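Putative esterase (Sulfolobus solfataricus P2, PDB 2RAU) probably acts as a lipase or related esterase of the alpha/beta-hydrolase fold, and binds calcium. Local coordinates at residues K7-E12 with I25-R30; I37-K42 with T98-T103. All coordinates share one frame; numbering follows the deposited sequence.

Contact 1. Residues K7-E12 with I25-R30; sequences KIVKRE and IWKMKR
Ile-8 lies against the indole of Trp-26 where strand 7-11, at one margin of the large mixed sheet, runs antiparallel to strand 21-29, and just beyond this pair the edge strand is kinked by a classic beta bulge. From Ile-8 CB, 3.8 Å from Trp-26 CD1, the chain passes to CG1, which lies near Ile-25 O, and ends in CD1. With CG1 anti to the backbone N (chi1 -171°), that methyl is carried over one face of the indole, 3.7 Å from the centroid of its five-membered ring, a CH-pi contact set toward the rim, closest to NE1. Isoleucine suits this place because its longer branch is apolar and ends in a methyl that can lie over the ring. On the sheet side that carries Trp-26, the indole also meets Phe-136 of helix 123-141, with the two ring planes inclined. Replacing Trp-26 by an alanine would take away the indole, and is likely to leave the Ile-8 methyl without its aromatic partner and a gap beside Phe-136.

At the bulge, Val-9 and Lys-10 share one opposite residue, Ile-25. Val-9 CG2 packs on Ile-25 CG2 at 3.5 Å and also lies near Ile-25 O, while Val-9 CG1 rests on Lys-27 CB. Lys-10 crosses Ile-25 at a slant, its CE meeting Ile-25 CD1 at 3.6 Å, and its ammonium forms a salt bridge with Glu-23; lysine suits the place because its methylenes pack on the isoleucine while its charged tip reaches the glutamate. Lys-7 and Lys-27 exchange a reciprocal pair of backbone bonds. Ile-25 O is gripped twice from the same face of its carbonyl plane: by Val-9 N at 2.8 Å, nearly straight at 171°, and by Lys-10 N at 3.2 Å.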
loop_
_atom_site.group_PDB
_atom_site.type_symbol
_atom_site.label_atom_id
_atom_site.label_comp_id
_atom_site.label_asym_id
_atom_site.label_seq_id
_atom_site.Cartn_x
_atom_site.Cartn_y
_atom_site.Cartn_z
ATOM N N LYS A 7 6.798 20.459 4.744
ATOM C CA LYS A 7 8.190 20.869 4.678
ATOM C C LYS A 7 8.967 19.888 3.818
ATOM O O LYS A 7 8.834 18.679 3.964
ATOM C CB LYS A 7 8.763 20.881 6.073
ATOM C CG LYS A 7 7.974 21.860 6.932
ATOM C CD LYS A 7 8.611 22.066 8.258
ATOM C CE LYS A 7 7.983 23.249 8.984
ATOM N NZ LYS A 7 8.570 23.281 10.369
ATOM N N ILE A 8 9.798 20.414 2.929
ATOM C CA ILE A 8 10.566 19.567 2.051
ATOM C C ILE A 8 11.654 18.904 2.865
ATOM O O ILE A 8 12.323 19.541 3.660
ATOM C CB ILE A 8 11.120 20.325 0.815
ATOM C CG1 ILE A 8 11.745 19.362 -0.200
ATOM C CG2 ILE A 8 12.172 21.286 1.202
ATOM C CD1 ILE A 8 10.848 18.944 -1.316
ATOM N N VAL A 9 11.793 17.596 2.688
ATOM C CA VAL A 9 12.836 16.822 3.329
ATOM C C VAL A 9 13.820 16.163 2.344
ATOM O O VAL A 9 14.932 15.893 2.706
ATOM C CB VAL A 9 12.242 15.815 4.360
ATOM C CG1 VAL A 9 11.496 16.581 5.442
ATOM C CG2 VAL A 9 11.348 14.869 3.722
ATOM N N LYS A 10 13.416 15.922 1.104
ATOM C CA LYS A 10 14.297 15.425 0.068
ATOM C C LYS A 10 13.885 16.136 -1.190
ATOM O O LYS A 10 12.741 16.064 -1.581
ATOM C CB LYS A 10 14.163 13.922 -0.114
ATOM C CG LYS A 10 15.238 13.367 -0.958
ATOM C CD LYS A 10 15.581 11.950 -0.586
ATOM C CE LYS A 10 14.732 10.969 -1.282
ATOM N NZ LYS A 10 15.284 9.584 -1.104
ATOM N N ARG A 11 14.842 16.783 -1.847
ATOM C CA ARG A 11 14.572 17.539 -3.048
ATOM C C ARG A 11 15.291 16.993 -4.280
ATOM O O ARG A 11 16.479 16.828 -4.280
ATOM C CB ARG A 11 15.022 18.969 -2.822
ATOM C CG ARG A 11 14.482 19.969 -3.873
ATOM C CD ARG A 11 15.186 21.359 -3.709
ATOM N NE ARG A 11 15.605 21.546 -2.307
ATOM C CZ ARG A 11 14.985 22.308 -1.392
ATOM N NH1 ARG A 11 13.917 23.062 -1.703
ATOM N NH2 ARG A 11 15.467 22.340 -0.145
ATOM N N GLU A 12 14.546 16.694 -5.323
ATOM C CA GLU A 12 15.097 16.289 -6.598
ATOM C C GLU A 12 16.148 15.180 -6.536
ATOM O O GLU A 12 17.225 15.266 -7.145
ATOM C CB GLU A 12 15.658 17.533 -7.285
ATOM C CG GLU A 12 14.583 18.534 -7.599
ATOM C CD GLU A 12 13.750 18.086 -8.775
ATOM O OE1 GLU A 12 14.321 18.055 -9.899
ATOM O OE2 GLU A 12 12.545 17.763 -8.591
ATOM N N ILE A 25 10.304 14.513 -1.402
ATOM C CA ILE A 25 9.592 14.100 -0.200
ATOM C C ILE A 25 9.335 15.337 0.692
ATOM O O ILE A 25 10.232 16.131 0.940
ATOM C CB ILE A 25 10.347 13.062 0.647
ATOM C CG1 ILE A 25 10.816 11.866 -0.197
ATOM C CG2 ILE A 25 9.495 12.597 1.773
ATOM C CD1 ILE A 25 11.668 10.873 0.558
ATOM N N TRP A 26 8.101 15.433 1.162
ATOM C CA TRP A 26 7.693 16.433 2.124
ATOM C C TRP A 26 7.107 15.736 3.305
ATOM O O TRP A 26 6.520 14.675 3.195
ATOM C CB TRP A 26 6.624 17.350 1.566
ATOM C CG TRP A 26 6.990 18.124 0.365
ATOM C CD1 TRP A 26 7.420 19.408 0.324
ATOM C CD2 TRP A 26 6.916 17.684 -0.996
ATOM N NE1 TRP A 26 7.602 19.805 -0.969
ATOM C CE2 TRP A 26 7.312 18.767 -1.803
ATOM C CE3 TRP A 26 6.514 16.502 -1.607
ATOM C CZ2 TRP A 26 7.348 18.700 -3.172
ATOM C CZ3 TRP A 26 6.542 16.441 -2.977
ATOM C CH2 TRP A 26 6.958 17.539 -3.748
ATOM N N LYS A 27 7.194 16.414 4.428
ATOM C CA LYS A 27 6.700 15.921 5.702
ATOM C C LYS A 27 5.789 16.966 6.381
ATOM O O LYS A 27 6.035 18.190 6.279
ATOM C CB LYS A 27 7.929 15.730 6.551
ATOM C CG LYS A 27 7.743 15.128 7.836
ATOM C CD LYS A 27 9.115 15.082 8.563
ATOM C CE LYS A 27 9.614 13.726 8.675
ATOM N NZ LYS A 27 10.739 13.664 9.683
HETATM N N MSE A 28 4.747 16.492 7.069
HETATM C CA MSE A 28 3.864 17.367 7.821
HETATM C C MSE A 28 3.644 16.821 9.229
HETATM O O MSE A 28 3.272 15.684 9.405
HETATM C CB MSE A 28 2.497 17.479 7.172
HETATM C CG MSE A 28 1.481 18.343 7.953
HETATM SE SE MSE A 28 -0.220 18.475 7.006
HETATM C CE MSE A 28 0.310 19.906 5.812
ATOM N N LYS A 29 3.873 17.661 10.232
ATOM C CA LYS A 29 3.519 17.326 11.573
ATOM C C LYS A 29 2.020 17.380 11.771
ATOM O O LYS A 29 1.342 18.327 11.358
ATOM C CB LYS A 29 4.172 18.289 12.521
ATOM C CG LYS A 29 3.981 17.924 13.997
ATOM C CD LYS A 29 4.777 16.607 14.345
ATOM C CE LYS A 29 4.654 16.093 15.817
ATOM N NZ LYS A 29 3.328 15.532 16.162
ATOM N N ARG A 30 1.508 16.346 12.440
ATOM C CA ARG A 30 0.099 16.209 12.766
ATOM C C ARG A 30 0.011 16.196 14.332
ATOM O O ARG A 30 0.983 16.551 15.030
ATOM C CB ARG A 30 -0.447 14.907 12.171
ATOM C CG ARG A 30 -0.212 14.729 10.657
ATOM C CD ARG A 30 -0.956 15.733 9.808
ATOM N NE ARG A 30 -2.320 15.326 9.571
ATOM C CZ ARG A 30 -3.389 16.099 9.570
ATOM N NH1 ARG A 30 -3.331 17.377 9.803
ATOM N NH2 ARG A 30 -4.556 15.581 9.315
#

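Contact 2. Residues I37-K42 with T98-T103; sequences IISLHK and TIDYRT
The imidazole of His-41 presents its edge to the carboxylate of Asp-100: OD2 lies in the ring plane, and the two planes stand almost perpendicular, 84° apart. Thr-98 O sits near the same ring's plane at its CD2 side. The side chains of His-41, Asp-100, Ser-39 and Thr-98 share one face of the sheet of an alpha/beta-hydrolase fold, where strand 37-45 runs antiparallel to strand 94-100. His-41 NE2 donates to Asp-100 OD2 over 2.6 Å, arriving on the syn side but 30° out of the carboxylate plane. Ser-39 OG donates to Asp-100 OD2 at 2.8 Å, meeting its anti lone pair, and the hydroxyl is also bonded to Tyr-105. OD1 is bound by the backbone N of Glu-64. With Asp-100 at NE2 and Glu-23 bonded at ND1, the imidazole may be biased toward its protonated form. Serine suits the place because its short side chain brings a hydroxyl within bonding distance of OD2, just across the strand pair.

The face with Leu-40 and Ile-99 is apolar instead, and Leu-40 packs on Val-133 and Phe-136 of helix 123-141. Beyond the Ser-39 and Asp-100 pair, Ile-38 CG2 touches Arg-102 CG at 3.7 Å; the arginine's extended chain carries its guanidinium on to salt bridges with Asp-129 and Asp-36. Arg-102 CA, in turn, makes a CH...O contact with Ile-37 O at 3.3 Å.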
loop_
_atom_site.group_PDB
_atom_site.type_symbol
_atom_site.label_atom_id
_atom_site.label_comp_id
_atom_site.label_asym_id
_atom_site.label_seq_id
_atom_site.Cartn_x
_atom_site.Cartn_y
_atom_site.Cartn_z
ATOM N N ILE A 37 2.928 12.089 12.472
ATOM C CA ILE A 37 3.610 12.726 11.310
ATOM C C ILE A 37 3.149 11.961 10.113
ATOM O O ILE A 37 2.936 10.741 10.199
ATOM C CB ILE A 37 5.167 12.600 11.393
ATOM C CG1 ILE A 37 5.664 13.189 12.710
ATOM C CG2 ILE A 37 5.903 13.288 10.138
ATOM C CD1 ILE A 37 7.167 13.052 12.882
ATOM N N ILE A 38 3.005 12.657 8.985
ATOM C CA ILE A 38 2.746 12.014 7.665
ATOM C C ILE A 38 3.746 12.567 6.663
ATOM O O ILE A 38 4.383 13.601 6.914
ATOM C CB ILE A 38 1.295 12.129 7.138
ATOM C CG1 ILE A 38 0.902 13.610 6.963
ATOM C CG2 ILE A 38 0.356 11.439 8.087
ATOM C CD1 ILE A 38 -0.497 13.816 6.343
ATOM N N SER A 39 3.999 11.813 5.607
ATOM C CA SER A 39 4.831 12.316 4.552
ATOM C C SER A 39 4.292 11.975 3.172
ATOM O O SER A 39 3.387 11.175 3.012
ATOM C CB SER A 39 6.321 11.967 4.746
ATOM O OG SER A 39 6.505 10.684 5.311
ATOM N N LEU A 40 4.832 12.656 2.172
ATOM C CA LEU A 40 4.345 12.572 0.823
ATOM C C LEU A 40 5.517 12.455 -0.125
ATOM O O LEU A 40 6.479 13.206 0.017
ATOM C CB LEU A 40 3.582 13.856 0.498
ATOM C CG LEU A 40 3.082 14.155 -0.885
ATOM C CD1 LEU A 40 2.256 12.953 -1.239
ATOM C CD2 LEU A 40 2.230 15.441 -0.814
ATOM N N HIS A 41 5.468 11.481 -1.041
ATOM C CA HIS A 41 6.513 11.305 -2.059
ATOM C C HIS A 41 5.945 11.640 -3.395
ATOM O O HIS A 41 4.842 11.302 -3.686
ATOM C CB HIS A 41 7.022 9.847 -2.138
ATOM C CG HIS A 41 7.580 9.318 -0.841
ATOM N ND1 HIS A 41 8.867 8.829 -0.727
ATOM C CD2 HIS A 41 7.010 9.163 0.374
ATOM C CE1 HIS A 41 9.077 8.445 0.522
ATOM N NE2 HIS A 41 7.959 8.616 1.211
ATOM N N LYS A 42 6.733 12.318 -4.213
ATOM C CA LYS A 42 6.406 12.553 -5.608
ATOM C C LYS A 42 7.516 11.912 -6.453
ATOM O O LYS A 42 8.714 12.030 -6.132
ATOM C CB LYS A 42 6.354 14.056 -5.919
ATOM C CG LYS A 42 5.945 14.401 -7.357
ATOM C CD LYS A 42 6.079 15.865 -7.620
ATOM C CE LYS A 42 5.652 16.247 -9.019
ATOM N NZ LYS A 42 5.718 17.707 -9.146
ATOM N N THR A 98 2.671 9.345 -3.429
ATOM C CA THR A 98 2.288 8.304 -2.503
ATOM C C THR A 98 2.629 8.753 -1.072
ATOM O O THR A 98 3.614 9.421 -0.838
ATOM C CB THR A 98 2.888 6.918 -2.890
ATOM O OG1 THR A 98 2.426 5.909 -1.971
ATOM C CG2 THR A 98 4.451 6.958 -2.966
ATOM N N ILE A 99 1.799 8.313 -0.143
ATOM C CA ILE A 99 1.740 8.784 1.249
ATOM C C ILE A 99 2.341 7.771 2.220
ATOM O O ILE A 99 2.155 6.543 2.059
ATOM C CB ILE A 99 0.249 9.058 1.625
ATOM C CG1 ILE A 99 0.132 9.580 3.064
ATOM C CG2 ILE A 99 -0.630 7.810 1.410
ATOM C CD1 ILE A 99 -1.343 10.048 3.546
ATOM N N ASP A 100 3.130 8.314 3.158
ATOM C CA ASP A 100 3.580 7.624 4.332
ATOM C C ASP A 100 2.572 7.950 5.443
ATOM O O ASP A 100 2.409 9.102 5.849
ATOM C CB ASP A 100 4.950 8.038 4.776
ATOM C CG ASP A 100 6.015 7.759 3.750
ATOM O OD1 ASP A 100 5.963 6.694 3.112
ATOM O OD2 ASP A 100 6.964 8.553 3.624
ATOM N N TYR A 101 1.836 6.935 5.866
ATOM C CA TYR A 101 0.883 7.081 6.937
ATOM C C TYR A 101 1.639 7.267 8.242
ATOM O O TYR A 101 2.842 7.034 8.295
ATOM C CB TYR A 101 0.070 5.823 7.098
ATOM C CG TYR A 101 -0.727 5.403 5.898
ATOM C CD1 TYR A 101 -1.638 6.281 5.291
ATOM C CD2 TYR A 101 -0.618 4.117 5.398
ATOM C CE1 TYR A 101 -2.406 5.873 4.201
ATOM C CE2 TYR A 101 -1.384 3.696 4.330
ATOM C CZ TYR A 101 -2.287 4.563 3.731
ATOM O OH TYR A 101 -3.034 4.090 2.670
ATOM N N ARG A 102 0.913 7.588 9.306
ATOM C CA ARG A 102 1.524 7.797 10.627
ATOM C C ARG A 102 2.291 6.572 11.136
ATOM O O ARG A 102 3.241 6.694 11.946
ATOM C CB ARG A 102 0.463 8.253 11.637
ATOM C CG ARG A 102 -0.250 9.540 11.222
ATOM C CD ARG A 102 -1.213 9.986 12.258
ATOM N NE ARG A 102 -2.085 11.024 11.730
ATOM C CZ ARG A 102 -2.649 11.994 12.446
ATOM N NH1 ARG A 102 -2.447 12.128 13.739
ATOM N NH2 ARG A 102 -3.405 12.869 11.830
ATOM N N THR A 103 1.855 5.403 10.690
ATOM C CA THR A 103 2.499 4.103 10.985
ATOM C C THR A 103 3.966 4.090 10.566
ATOM O O THR A 103 4.779 3.381 11.142
ATOM C CB THR A 103 1.729 2.953 10.296
ATOM O OG1 THR A 103 1.499 3.329 8.924
ATOM C CG2 THR A 103 0.458 2.632 11.063
#

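Both contacts belong to one mixed sheet, and consecutive strands join them: strand 21-29 of contact 1 is probably hydrogen-bonded to strand 37-45 of contact 2 through Trp-26 O with Leu-40 N and Met-28 N with Ile-38 O. Contact 1 is a surface contact whose centre lies about 19 Å from the centre of the chain; contact 2 is buried, its centre about 11 Å from the same point. Their chemistry follows that difference. At the edge, aliphatic side chains and lysine stems pack around backbone bonds and a bulge, whereas the interior pair carries on one face a network of histidine, serine and aspartate. Glu-23 touches both, with one carboxylate oxygen on Lys-10 and the other on His-41.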